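Local coordinates for protein B-agarase (Agarivorans gilvus, PDB 5Z6P) that hydrolyses agar as a family 50 glycoside hydrolase, probably by cleaving beta-galactosidic bonds of the polysaccharide, at residues S54-N59 and F75-F80; C64-A69 and H200-N205; D100-D105 and G132-F137; E106-M111 and C126-P131. One frame throughout, in Å; residues are numbered along the deposited sequence.

Interaction 1: residues S54-N59 and F75-F80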
loop_
_atom_site.group_PDB
_atom_site.type_symbol
_atom_site.label_atom_id
_atom_site.label_comp_id
_atom_site.label_asym_id
_atom_site.label_seq_id
_atom_site.Cartn_x
_atom_site.Cartn_y
_atom_site.Cartn_z
ATOM N N SER A 54 21.171 9.330 -13.756
ATOM C CA SER A 54 20.967 7.974 -14.227
ATOM C C SER A 54 19.593 7.844 -14.879
ATOM O O SER A 54 18.560 8.005 -14.214
ATOM C CB SER A 54 21.101 6.980 -13.082
ATOM O OG SER A 54 20.537 5.738 -13.445
ATOM N N ASN A 55 19.600 7.540 -16.176
ATOM C CA ASN A 55 18.388 7.444 -16.996
ATOM C C ASN A 55 17.641 8.779 -16.993
ATOM O O ASN A 55 16.419 8.836 -17.081
ATOM C CB ASN A 55 17.488 6.303 -16.522
ATOM C CG ASN A 55 18.199 4.962 -16.534
ATOM O OD1 ASN A 55 19.109 4.740 -17.328
ATOM N ND2 ASN A 55 17.793 4.069 -15.641
ATOM N N VAL A 56 18.428 9.843 -16.905
ATOM C CA VAL A 56 17.961 11.214 -16.993
ATOM C C VAL A 56 18.841 11.995 -17.949
ATOM O O VAL A 56 20.054 12.073 -17.745
ATOM C CB VAL A 56 17.987 11.926 -15.621
ATOM C CG1 VAL A 56 17.611 13.388 -15.788
ATOM C CG2 VAL A 56 17.055 11.239 -14.656
ATOM N N GLU A 57 18.225 12.574 -18.978
ATOM C CA GLU A 57 18.894 13.527 -19.866
ATOM C C GLU A 57 18.846 14.945 -19.300
ATOM O O GLU A 57 17.777 15.478 -19.033
ATOM C CB GLU A 57 18.252 13.494 -21.246
ATOM C CG GLU A 57 18.346 12.154 -21.906
ATOM C CD GLU A 57 17.671 12.116 -23.265
ATOM O OE1 GLU A 57 17.065 13.129 -23.667
ATOM O OE2 GLU A 57 17.750 11.060 -23.924
ATOM N N ALA A 58 20.011 15.558 -19.143
ATOM C CA ALA A 58 20.124 16.843 -18.457
ATOM C C ALA A 58 20.805 17.911 -19.302
ATOM O O ALA A 58 21.840 17.673 -19.913
ATOM C CB ALA A 58 20.884 16.669 -17.154
ATOM N N ASN A 59 20.218 19.093 -19.317
ATOM C CA ASN A 59 20.835 20.242 -19.939
ATOM C C ASN A 59 20.652 21.466 -19.055
ATOM O O ASN A 59 19.541 21.771 -18.638
ATOM C CB ASN A 59 20.240 20.466 -21.333
ATOM C CG ASN A 59 21.025 21.476 -22.156
ATOM O OD1 ASN A 59 22.156 21.831 -21.824
ATOM N ND2 ASN A 59 20.428 21.934 -23.247
ATOM N N PHE A 75 12.790 1.712 -15.030
ATOM C CA PHE A 75 12.061 1.764 -13.772
ATOM C C PHE A 75 12.619 2.819 -12.822
ATOM O O PHE A 75 11.856 3.568 -12.258
ATOM C CB PHE A 75 12.042 0.404 -13.066
ATOM C CG PHE A 75 11.125 0.367 -11.882
ATOM C CD1 PHE A 75 9.796 0.059 -12.038
ATOM C CD2 PHE A 75 11.592 0.677 -10.620
ATOM C CE1 PHE A 75 8.936 0.030 -10.944
ATOM C CE2 PHE A 75 10.746 0.660 -9.526
ATOM C CZ PHE A 75 9.412 0.342 -9.688
ATOM N N TYR A 76 13.933 2.881 -12.647
ATOM C CA TYR A 76 14.542 3.907 -11.792
ATOM C C TYR A 76 15.229 5.031 -12.563
ATOM O O TYR A 76 16.139 4.786 -13.335
ATOM C CB TYR A 76 15.572 3.288 -10.844
ATOM C CG TYR A 76 14.987 2.309 -9.863
ATOM C CD1 TYR A 76 14.240 2.754 -8.783
ATOM C CD2 TYR A 76 15.183 0.938 -10.014
ATOM C CE1 TYR A 76 13.700 1.868 -7.872
ATOM C CE2 TYR A 76 14.644 0.037 -9.107
ATOM C CZ TYR A 76 13.900 0.514 -8.039
ATOM O OH TYR A 76 13.348 -0.360 -7.128
ATOM N N THR A 77 14.801 6.265 -12.334
ATOM C CA THR A 77 15.530 7.425 -12.837
ATOM C C THR A 77 15.861 8.342 -11.681
ATOM O O THR A 77 15.053 8.511 -10.774
ATOM C CB THR A 77 14.740 8.204 -13.904
ATOM O OG1 THR A 77 13.668 8.945 -13.302
ATOM C CG2 THR A 77 14.188 7.271 -14.925
ATOM N N SER A 78 17.056 8.919 -11.715
ATOM C CA SER A 78 17.558 9.724 -10.607
ATOM C C SER A 78 18.417 10.895 -11.043
ATOM O O SER A 78 19.196 10.813 -11.985
ATOM C CB SER A 78 18.385 8.870 -9.637
ATOM O OG SER A 78 17.747 7.654 -9.335
ATOM N N VAL A 79 18.238 11.991 -10.333
ATOM C CA VAL A 79 19.208 13.058 -10.243
ATOM C C VAL A 79 19.948 12.883 -8.906
ATOM O O VAL A 79 19.300 12.762 -7.870
ATOM C CB VAL A 79 18.544 14.433 -10.281
ATOM C CG1 VAL A 79 19.598 15.523 -10.146
ATOM C CG2 VAL A 79 17.674 14.590 -11.537
ATOM N N PHE A 80 21.283 12.853 -8.944
ATOM C CA PHE A 80 22.120 12.716 -7.756
ATOM C C PHE A 80 22.891 13.998 -7.498
ATOM O O PHE A 80 23.512 14.560 -8.403
ATOM C CB PHE A 80 23.124 11.558 -7.884
ATOM C CG PHE A 80 22.499 10.200 -7.937
ATOM C CD1 PHE A 80 21.888 9.656 -6.826
ATOM C CD2 PHE A 80 22.563 9.443 -9.093
ATOM C CE1 PHE A 80 21.321 8.405 -6.877
ATOM C CE2 PHE A 80 22.001 8.187 -9.146
ATOM C CZ PHE A 80 21.381 7.666 -8.044
HETATM O O HOH W 1 18.512 4.255 -12.056
#
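With chi1 at -57°, Asn-55 carries its amide beside its own backbone N and across to the carbonyl of Tyr-76. In Val-56 a chi1 of 175° turns CG1 away from the backbone N and leaves CG2 facing the strand of Thr-77 and Ser-78. These side chains flank a short antiparallel beta pairing in the CBM-like domain. Ser-54 and Ser-78 form a hydrogen-bonded pair, with Ser-54 N 3.0 Å from Ser-78 O and Ser-78 N returning a bond to Ser-54 O. Pairing ends at Asn-55, whose backbone has positive phi, a conformation asparagine tolerates well, and strand 56-61 runs on beside strand 64-69 instead. The amide bridges this parting of strands: Asn-55 ND2 donates to Tyr-76 O at 2.9 Å, almost in the amide plane. Branched residues fill the junction, with Thr-77 CG2 3.8 Å from Asn-55 CB and Val-56 CG2 3.4 Å from Ser-78 O. The hydroxyls of Thr-77 and Ser-78 are engaged by Ile-192 O and Glu-189 of strand 185-193. Tyr-76 O is gripped twice, because a water 2.9 Å from Ser-54 OG also donates to Tyr-76 O at 2.7 Å.

Interaction 2: residues C64-A69 and H200-N205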
loop_
_atom_site.group_PDB
_atom_site.type_symbol
_atom_site.label_atom_id
_atom_site.label_comp_id
_atom_site.label_asym_id
_atom_site.label_seq_id
_atom_site.Cartn_x
_atom_site.Cartn_y
_atom_site.Cartn_z
ATOM N N CYS A 64 18.103 27.308 -15.542
ATOM C CA CYS A 64 17.238 26.178 -15.219
ATOM C C CYS A 64 17.925 24.884 -15.608
ATOM O O CYS A 64 18.516 24.788 -16.680
ATOM C CB CYS A 64 15.884 26.278 -15.933
ATOM S SG CYS A 64 14.674 27.295 -15.099
ATOM N N LEU A 65 17.847 23.899 -14.729
ATOM C CA LEU A 65 18.268 22.552 -15.068
ATOM C C LEU A 65 17.106 21.808 -15.739
ATOM O O LEU A 65 16.109 21.491 -15.095
ATOM C CB LEU A 65 18.755 21.810 -13.824
ATOM C CG LEU A 65 18.969 20.298 -13.909
ATOM C CD1 LEU A 65 19.917 19.942 -15.028
ATOM C CD2 LEU A 65 19.483 19.763 -12.580
ATOM N N GLU A 66 17.240 21.552 -17.035
ATOM C CA GLU A 66 16.223 20.838 -17.800
ATOM C C GLU A 66 16.479 19.351 -17.713
ATOM O O GLU A 66 17.545 18.889 -18.123
ATOM C CB GLU A 66 16.220 21.280 -19.278
ATOM C CG GLU A 66 16.150 22.775 -19.487
ATOM C CD GLU A 66 16.037 23.184 -20.958
ATOM O OE1 GLU A 66 15.936 22.308 -21.842
ATOM O OE2 GLU A 66 16.043 24.397 -21.221
ATOM N N ILE A 67 15.526 18.594 -17.186
ATOM C CA ILE A 67 15.704 17.151 -17.106
ATOM C C ILE A 67 14.570 16.420 -17.799
ATOM O O ILE A 67 13.402 16.776 -17.650
ATOM C CB ILE A 67 15.815 16.633 -15.638
ATOM C CG1 ILE A 67 14.644 17.115 -14.788
ATOM C CG2 ILE A 67 17.132 17.051 -14.998
ATOM C CD1 ILE A 67 14.546 16.408 -13.456
ATOM N N LYS A 68 14.943 15.427 -18.599
ATOM C CA LYS A 68 14.007 14.469 -19.148
ATOM C C LYS A 68 14.266 13.113 -18.500
ATOM O O LYS A 68 15.286 12.483 -18.755
ATOM C CB LYS A 68 14.134 14.363 -20.670
ATOM C CG LYS A 68 13.173 13.365 -21.274
ATOM C CD LYS A 68 13.308 13.236 -22.796
ATOM C CE LYS A 68 12.405 12.112 -23.314
ATOM N NZ LYS A 68 12.410 11.996 -24.796
ATOM N N ALA A 69 13.351 12.682 -17.642
ATOM C CA ALA A 69 13.480 11.385 -17.010
ATOM C C ALA A 69 12.935 10.327 -17.949
ATOM O O ALA A 69 11.804 10.424 -18.410
ATOM C CB ALA A 69 12.749 11.355 -15.657
ATOM N N HIS A 200 9.240 15.668 -18.176
ATOM C CA HIS A 200 10.107 16.783 -18.534
ATOM C C HIS A 200 10.001 17.890 -17.491
ATOM O O HIS A 200 8.987 18.563 -17.424
ATOM C CB HIS A 200 9.736 17.344 -19.913
ATOM C CG HIS A 200 9.792 16.337 -21.025
ATOM N ND1 HIS A 200 8.925 15.270 -21.116
ATOM C CD2 HIS A 200 10.611 16.244 -22.098
ATOM C CE1 HIS A 200 9.209 14.565 -22.194
ATOM N NE2 HIS A 200 10.226 15.141 -22.812
ATOM N N LEU A 201 11.044 18.096 -16.694
ATOM C CA LEU A 201 10.982 19.097 -15.638
ATOM C C LEU A 201 12.006 20.223 -15.799
ATOM O O LEU A 201 13.040 20.069 -16.446
ATOM C CB LEU A 201 11.186 18.443 -14.264
ATOM C CG LEU A 201 10.287 17.273 -13.866
ATOM C CD1 LEU A 201 10.764 16.663 -12.584
ATOM C CD2 LEU A 201 8.864 17.724 -13.696
ATOM N N LEU A 202 11.694 21.357 -15.185
ATOM C CA LEU A 202 12.618 22.456 -15.037
ATOM C C LEU A 202 12.896 22.641 -13.548
ATOM O O LEU A 202 11.986 22.890 -12.791
ATOM C CB LEU A 202 12.042 23.739 -15.631
ATOM C CG LEU A 202 11.681 23.687 -17.102
ATOM C CD1 LEU A 202 11.062 24.997 -17.511
ATOM C CD2 LEU A 202 12.926 23.366 -17.915
ATOM N N LEU A 203 14.156 22.514 -13.152
ATOM C CA LEU A 203 14.578 22.624 -11.772
ATOM C C LEU A 203 15.480 23.842 -11.652
ATOM O O LEU A 203 16.308 24.075 -12.501
ATOM C CB LEU A 203 15.325 21.367 -11.335
ATOM C CG LEU A 203 14.652 20.004 -11.478
ATOM C CD1 LEU A 203 15.567 18.872 -11.006
ATOM C CD2 LEU A 203 13.296 19.950 -10.748
ATOM N N SER A 204 15.307 24.623 -10.596
ATOM C CA SER A 204 16.073 25.837 -10.382
ATOM C C SER A 204 16.043 26.163 -8.877
ATOM O O SER A 204 15.263 25.609 -8.119
ATOM C CB SER A 204 15.496 26.994 -11.243
ATOM O OG SER A 204 14.215 27.344 -10.745
ATOM N N ASN A 205 16.916 27.067 -8.463
ATOM C CA ASN A 205 16.797 27.713 -7.177
ATOM C C ASN A 205 16.915 26.783 -5.979
ATOM O O ASN A 205 16.264 26.976 -4.958
ATOM C CB ASN A 205 15.471 28.439 -7.187
ATOM C CG ASN A 205 15.392 29.565 -8.230
ATOM O OD1 ASN A 205 14.881 30.629 -7.861
ATOM N ND2 ASN A 205 16.170 29.473 -9.331
HETATM O O HOH W 2 11.192 14.893 -25.449
#
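Lys-68 and His-200 lie side by side and point the same way, the extended lysine chain running over one face of the imidazole. Its CG sits 4.1 Å from the centroid of the His-200 ring, a CH-pi contact offset toward the rim, and further along the chain Lys-68 CD comes within 3.6 Å of His-200 NE2. Glu-66 and Leu-202 repeat this parallel alignment on the same face of the sheet, with Glu-66 CG 3.6 Å from Leu-202 CD2. The methylenes of the glutamate serve as an apolar neighbour for the leucine, while its carboxylate reaches out to a salt bridge with Arg-61.

The other face, formed by Leu-65, Ile-67, Leu-201 and Leu-203, is purely aliphatic and buried, and here Ile-67 crosses both leucines of the facing strand. Ile-67 keeps CG1 between its backbone N and carbonyl carbon (chi1 53°), a crowded position that brings CG1 to 3.7 Å from Leu-201 CB. From there its CD1 meets Leu-203 CD1 at 3.6 Å, the two side chains crossing at about a right angle. Four backbone hydrogen bonds, two each at the pairs Leu-65 with Leu-203 and Ile-67 with Leu-201, fix the register of strands 64-69 and 199-210, antiparallel neighbours in the CBM-like domain.

One face thus offers branched hydrocarbon to the core, while the other pairs the stems of Lys-68 and Glu-66 with His-200 and Leu-202. A single water, 3.2 Å from Lys-68 NZ and 2.8 Å from His-200 NE2, joins the two basic groups, and the nearby ammonium would probably discourage protonation of the imidazole.

Interaction 3: residues D100-D105 and G132-F137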
loop_
_atom_site.group_PDB
_atom_site.type_symbol
_atom_site.label_atom_id
_atom_site.label_comp_id
_atom_site.label_asym_id
_atom_site.label_seq_id
_atom_site.Cartn_x
_atom_site.Cartn_y
_atom_site.Cartn_z
ATOM N N ASP A 100 12.828 24.939 -6.718
ATOM C CA ASP A 100 11.626 25.229 -7.481
ATOM C C ASP A 100 11.549 24.263 -8.636
ATOM O O ASP A 100 12.578 23.823 -9.125
ATOM C CB ASP A 100 11.626 26.675 -7.973
ATOM C CG ASP A 100 11.529 27.672 -6.837
ATOM O OD1 ASP A 100 11.142 27.270 -5.719
ATOM O OD2 ASP A 100 11.838 28.857 -7.062
ATOM N N ALA A 101 10.336 23.937 -9.067
ATOM C CA ALA A 101 10.152 23.002 -10.164
ATOM C C ALA A 101 8.913 23.311 -10.998
ATOM O O ALA A 101 7.878 23.685 -10.458
ATOM C CB ALA A 101 10.073 21.588 -9.626
ATOM N N ARG A 102 9.047 23.143 -12.313
ATOM C CA ARG A 102 7.934 23.150 -13.259
ATOM C C ARG A 102 7.922 21.847 -14.033
ATOM O O ARG A 102 8.970 21.342 -14.371
ATOM C CB ARG A 102 8.049 24.299 -14.254
ATOM C CG ARG A 102 7.802 25.651 -13.692
ATOM C CD ARG A 102 7.281 26.557 -14.784
ATOM N NE ARG A 102 8.349 27.091 -15.615
ATOM C CZ ARG A 102 8.282 27.218 -16.935
ATOM N NH1 ARG A 102 7.206 26.823 -17.598
ATOM N NH2 ARG A 102 9.301 27.733 -17.593
ATOM N N ALA A 103 6.745 21.315 -14.317
ATOM C CA ALA A 103 6.600 20.159 -15.192
ATOM C C ALA A 103 5.995 20.619 -16.509
ATOM O O ALA A 103 4.998 21.324 -16.510
ATOM C CB ALA A 103 5.729 19.100 -14.554
ATOM N N LEU A 104 6.608 20.236 -17.623
ATOM C CA LEU A 104 6.174 20.713 -18.925
ATOM C C LEU A 104 5.336 19.680 -19.650
ATOM O O LEU A 104 4.875 19.933 -20.747
ATOM C CB LEU A 104 7.376 21.113 -19.788
ATOM C CG LEU A 104 8.192 22.314 -19.306
ATOM C CD1 LEU A 104 9.222 22.739 -20.327
ATOM C CD2 LEU A 104 7.304 23.474 -18.972
ATOM N N ASP A 105 5.127 18.518 -19.034
ATOM C CA ASP A 105 4.213 17.520 -19.592
ATOM C C ASP A 105 2.757 17.914 -19.365
ATOM O O ASP A 105 2.482 18.827 -18.607
ATOM C CB ASP A 105 4.474 16.154 -18.967
ATOM C CG ASP A 105 5.934 15.790 -18.980
ATOM O OD1 ASP A 105 6.396 15.299 -20.018
ATOM O OD2 ASP A 105 6.620 16.004 -17.961
ATOM N N GLY A 132 1.809 23.600 -15.239
ATOM C CA GLY A 132 1.398 24.972 -14.988
ATOM C C GLY A 132 2.438 25.781 -14.235
ATOM O O GLY A 132 3.633 25.639 -14.471
ATOM N N LYS A 133 1.985 26.628 -13.316
ATOM C CA LYS A 133 2.861 27.628 -12.720
ATOM C C LYS A 133 4.008 26.985 -11.933
ATOM O O LYS A 133 3.955 25.818 -11.548
ATOM C CB LYS A 133 2.057 28.585 -11.825
ATOM C CG LYS A 133 1.158 27.913 -10.795
ATOM C CD LYS A 133 0.359 28.950 -10.010
ATOM C CE LYS A 133 -0.679 28.307 -9.108
ATOM N NZ LYS A 133 -0.073 27.361 -8.128
ATOM N N GLN A 134 5.072 27.744 -11.743
ATOM C CA GLN A 134 6.169 27.280 -10.925
ATOM C C GLN A 134 5.699 27.047 -9.480
ATOM O O GLN A 134 4.950 27.840 -8.924
ATOM C CB GLN A 134 7.315 28.295 -10.990
ATOM C CG GLN A 134 8.674 27.803 -10.546
ATOM C CD GLN A 134 9.804 28.764 -10.947
ATOM O OE1 GLN A 134 9.931 29.149 -12.111
ATOM N NE2 GLN A 134 10.616 29.161 -9.973
ATOM N N GLN A 135 6.102 25.911 -8.921
ATOM C CA GLN A 135 5.978 25.602 -7.493
ATOM C C GLN A 135 7.279 25.734 -6.720
ATOM O O GLN A 135 8.306 25.358 -7.240
ATOM C CB GLN A 135 5.519 24.159 -7.312
ATOM C CG GLN A 135 4.044 23.677 -7.499
ATOM C CD GLN A 135 3.763 23.084 -8.873
ATOM O OE1 GLN A 135 3.160 23.767 -9.681
ATOM N NE2 GLN A 135 4.477 22.007 -9.229
ATOM N N SER A 136 7.221 26.140 -5.456
ATOM C CA SER A 136 8.360 25.976 -4.546
ATOM C C SER A 136 8.148 24.756 -3.665
ATOM O O SER A 136 7.064 24.570 -3.140
ATOM C CB SER A 136 8.577 27.204 -3.658
ATOM O OG SER A 136 9.305 28.202 -4.344
ATOM N N PHE A 137 9.178 23.929 -3.501
ATOM C CA PHE A 137 9.067 22.716 -2.703
ATOM C C PHE A 137 10.046 22.739 -1.542
ATOM O O PHE A 137 11.178 23.155 -1.694
ATOM C CB PHE A 137 9.291 21.473 -3.570
ATOM C CG PHE A 137 8.265 21.304 -4.648
ATOM C CD1 PHE A 137 7.058 20.702 -4.374
ATOM C CD2 PHE A 137 8.494 21.783 -5.925
ATOM C CE1 PHE A 137 6.105 20.565 -5.345
ATOM C CE2 PHE A 137 7.557 21.635 -6.899
ATOM C CZ PHE A 137 6.351 21.026 -6.609
HETATM O O HOH W 3 3.518 23.358 -17.013
#
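Gln-134 lies across the side chains of Arg-102 and Asp-100, meeting each at about a right angle. Its CB starts against the arginine stem, 3.8 Å from Arg-102 CG. Because CG stands anti to the backbone N (chi1 -162°) and the chain stays extended beyond it, the glutamine spans from one residue to the other: Gln-134 CG still touches Arg-102 CG at 3.9 Å but is also 4.1 Å from Asp-100 CB. Gln-134 CD passes the same aspartate carbon at 4.1 Å. At the tip, NE2 gives Asp-100 OD2 a weak hydrogen bond, while the amide plane lies only 15° from that of the Arg-102 guanidinium. A long, flexible amide suits this span, since its methylenes pack and its end is polar.

The other carboxylate oxygen, Asp-100 OD1, accepts from Ser-136 OG; the modelled 2.5 Å is very short, and its exact length is doubtful. Arg-207 adds a salt bridge to that oxygen and a hydrogen bond to the serine hydroxyl. Such partners would probably keep the buried aspartate ionised.

Between the strands, Ala-101 and Gln-135 form an antiparallel hydrogen-bonded pair of the CBM-like domain, exchanging two backbone bonds. The small Ala-101 leaves room for the neighbouring ring, its CB 3.7 Å from Phe-137 CE2. Where the strands part, a water bridges Ala-103 O and Gly-132 N.

Strand 95-103 is paired with 135-140 along one edge and with 199-210 along the other. Strand 135-140 is itself joined to 168-174, and Phe-137 packs against Ile-127 and Ile-129 of strand 122-129.

Interaction 4: residues E106-M111 and C126-P131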
loop_
_atom_site.group_PDB
_atom_site.type_symbol
_atom_site.label_atom_id
_atom_site.label_comp_id
_atom_site.label_asym_id
_atom_site.label_seq_id
_atom_site.Cartn_x
_atom_site.Cartn_y
_atom_site.Cartn_z
ATOM N N GLU A 106 1.833 17.201 -19.999
ATOM C CA GLU A 106 0.412 17.371 -19.707
ATOM C C GLU A 106 0.049 16.753 -18.343
ATOM O O GLU A 106 -0.899 17.182 -17.709
ATOM C CB GLU A 106 -0.443 16.759 -20.816
ATOM C CG GLU A 106 -0.305 17.498 -22.152
ATOM C CD GLU A 106 -0.872 16.729 -23.313
ATOM O OE1 GLU A 106 -0.612 17.121 -24.473
ATOM O OE2 GLU A 106 -1.574 15.729 -23.069
ATOM N N HIS A 107 0.833 15.763 -17.911
ATOM C CA HIS A 107 0.640 15.059 -16.633
ATOM C C HIS A 107 1.620 15.509 -15.539
ATOM O O HIS A 107 2.672 16.074 -15.827
ATOM C CB HIS A 107 0.796 13.556 -16.852
ATOM C CG HIS A 107 2.102 13.188 -17.495
ATOM N ND1 HIS A 107 2.249 13.039 -18.858
ATOM C CD2 HIS A 107 3.330 12.986 -16.964
ATOM C CE1 HIS A 107 3.506 12.741 -19.133
ATOM N NE2 HIS A 107 4.182 12.705 -18.002
ATOM N N SER A 108 1.275 15.240 -14.277
ATOM C CA SER A 108 2.159 15.573 -13.165
ATOM C C SER A 108 3.325 14.597 -13.061
ATOM O O SER A 108 3.348 13.558 -13.717
ATOM C CB SER A 108 1.400 15.585 -11.827
ATOM O OG SER A 108 0.910 14.296 -11.491
ATOM N N THR A 109 4.276 14.954 -12.211
ATOM C CA THR A 109 5.371 14.085 -11.817
ATOM C C THR A 109 5.350 13.876 -10.320
ATOM O O THR A 109 5.296 14.847 -9.545
ATOM C CB THR A 109 6.744 14.682 -12.196
ATOM O OG1 THR A 109 6.807 14.887 -13.606
ATOM C CG2 THR A 109 7.863 13.759 -11.762
ATOM N N GLN A 110 5.396 12.619 -9.904
ATOM C CA GLN A 110 5.677 12.326 -8.520
ATOM C C GLN A 110 7.178 12.112 -8.366
ATOM O O GLN A 110 7.753 11.180 -8.926
ATOM C CB GLN A 110 4.898 11.107 -8.037
ATOM C CG GLN A 110 5.213 10.708 -6.590
ATOM C CD GLN A 110 4.430 9.492 -6.145
ATOM O OE1 GLN A 110 3.711 8.890 -6.929
ATOM N NE2 GLN A 110 4.570 9.127 -4.880
ATOM N N MET A 111 7.801 12.996 -7.608
ATOM C CA MET A 111 9.225 12.948 -7.383
ATOM C C MET A 111 9.571 12.691 -5.915
ATOM O O MET A 111 9.084 13.376 -5.033
ATOM C CB MET A 111 9.861 14.252 -7.844
ATOM C CG MET A 111 11.308 14.345 -7.543
ATOM S SD MET A 111 11.979 15.940 -8.015
ATOM C CE MET A 111 13.099 16.166 -6.713
ATOM N N CYS A 126 8.282 12.843 -0.652
ATOM C CA CYS A 126 7.965 13.059 -2.063
ATOM C C CYS A 126 7.086 14.281 -2.295
ATOM O O CYS A 126 6.474 14.837 -1.363
ATOM C CB CYS A 126 7.315 11.812 -2.691
ATOM S SG CYS A 126 5.633 11.445 -2.241
ATOM N N ILE A 127 7.066 14.703 -3.548
ATOM C CA ILE A 127 6.254 15.813 -3.991
ATOM C C ILE A 127 5.511 15.461 -5.274
ATOM O O ILE A 127 5.973 14.627 -6.054
ATOM C CB ILE A 127 7.115 17.052 -4.232
ATOM C CG1 ILE A 127 8.209 16.746 -5.254
ATOM C CG2 ILE A 127 7.747 17.527 -2.931
ATOM C CD1 ILE A 127 8.998 17.970 -5.644
ATOM N N ASN A 128 4.355 16.079 -5.479
ATOM C CA ASN A 128 3.714 16.049 -6.784
ATOM C C ASN A 128 3.940 17.377 -7.510
ATOM O O ASN A 128 3.562 18.438 -7.016
ATOM C CB ASN A 128 2.219 15.764 -6.679
ATOM C CG ASN A 128 1.579 15.546 -8.040
ATOM O OD1 ASN A 128 1.166 16.494 -8.700
ATOM N ND2 ASN A 128 1.538 14.289 -8.484
ATOM N N ILE A 129 4.567 17.318 -8.676
ATOM C CA ILE A 129 4.845 18.527 -9.442
ATOM C C ILE A 129 3.791 18.677 -10.520
ATOM O O ILE A 129 3.717 17.871 -11.438
ATOM C CB ILE A 129 6.241 18.498 -10.067
ATOM C CG1 ILE A 129 7.274 18.149 -8.994
ATOM C CG2 ILE A 129 6.555 19.839 -10.719
ATOM C CD1 ILE A 129 8.578 17.687 -9.539
ATOM N N ALA A 130 2.954 19.693 -10.384
ATOM C CA ALA A 130 1.815 19.847 -11.263
ATOM C C ALA A 130 2.208 20.616 -12.521
ATOM O O ALA A 130 3.138 21.419 -12.491
ATOM C CB ALA A 130 0.681 20.550 -10.532
ATOM N N PRO A 131 1.526 20.351 -13.638
ATOM C CA PRO A 131 1.743 21.175 -14.833
ATOM C C PRO A 131 1.242 22.599 -14.579
ATOM O O PRO A 131 0.347 22.779 -13.769
ATOM C CB PRO A 131 0.904 20.480 -15.907
ATOM C CG PRO A 131 0.531 19.152 -15.333
ATOM C CD PRO A 131 0.493 19.330 -13.854
#
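Asn-128 reaches over to Ser-108 with ND2, which donates to Ser-108 OG at 3.1 Å, nearly in its own amide plane. A chi1 of -172° swings the amide toward the facing segment, and the serine, being small, admits it closely. On the same face Gln-110 NE2 gives a weak hydrogen bond to Cys-126 SG at 3.7 Å. The opposite face is apolar: Met-111 CB lies 4.0 Å from both Ile-127 CG1 and Ile-129 CD1, and its SD continues along Ile-129 CD1, an unbranched chain suited to lying against branched ones. Pro-131, which has no N-H to offer, closes the end of the pairing with CG 3.4 Å from Glu-106 O.

Paired backbone bonds hold these side chains in register, among them Ile-129 N to Thr-109 O at 2.7 Å and Ile-127 N to Met-111 O. Further out, the polar face is bound by the later chain: Thr-685 receives the Asn-128 amide and bonds Gln-110 OE1, Leu-683 O accepts from Gln-110 NE2, and Glu-691 of helix 689-704 bonds Ser-108 OG. Phe-99 and Phe-137 back the apolar face. This two-faced antiparallel beta hairpin, strands 109-117 and 122-129, is a common building unit of beta-sandwich domains, here joining the CBM-like core to the C-terminal part of the enzyme.

How the interactions relate
From the N terminus, 54-59 is met first, then 64-69, before 75-80 returns to close interaction 1. Interaction 2 opens within that loop and closes only at 200-205, so the two cross. Strands 56-61 and 64-69 join them directly through backbone bonds. Interaction 3 then opens at 100-105, and interaction 4 follows immediately at 106-111. The chain returns through 126-131 and 132-137, closing 4 and then 3, both inside the long span of interaction 2. Leu-201 packs on Ala-103 and Ile-129, bringing the last three contacts together. Interactions 1 and 4 stay about 7 Å apart at their nearest atoms, within the same CBM-like domain.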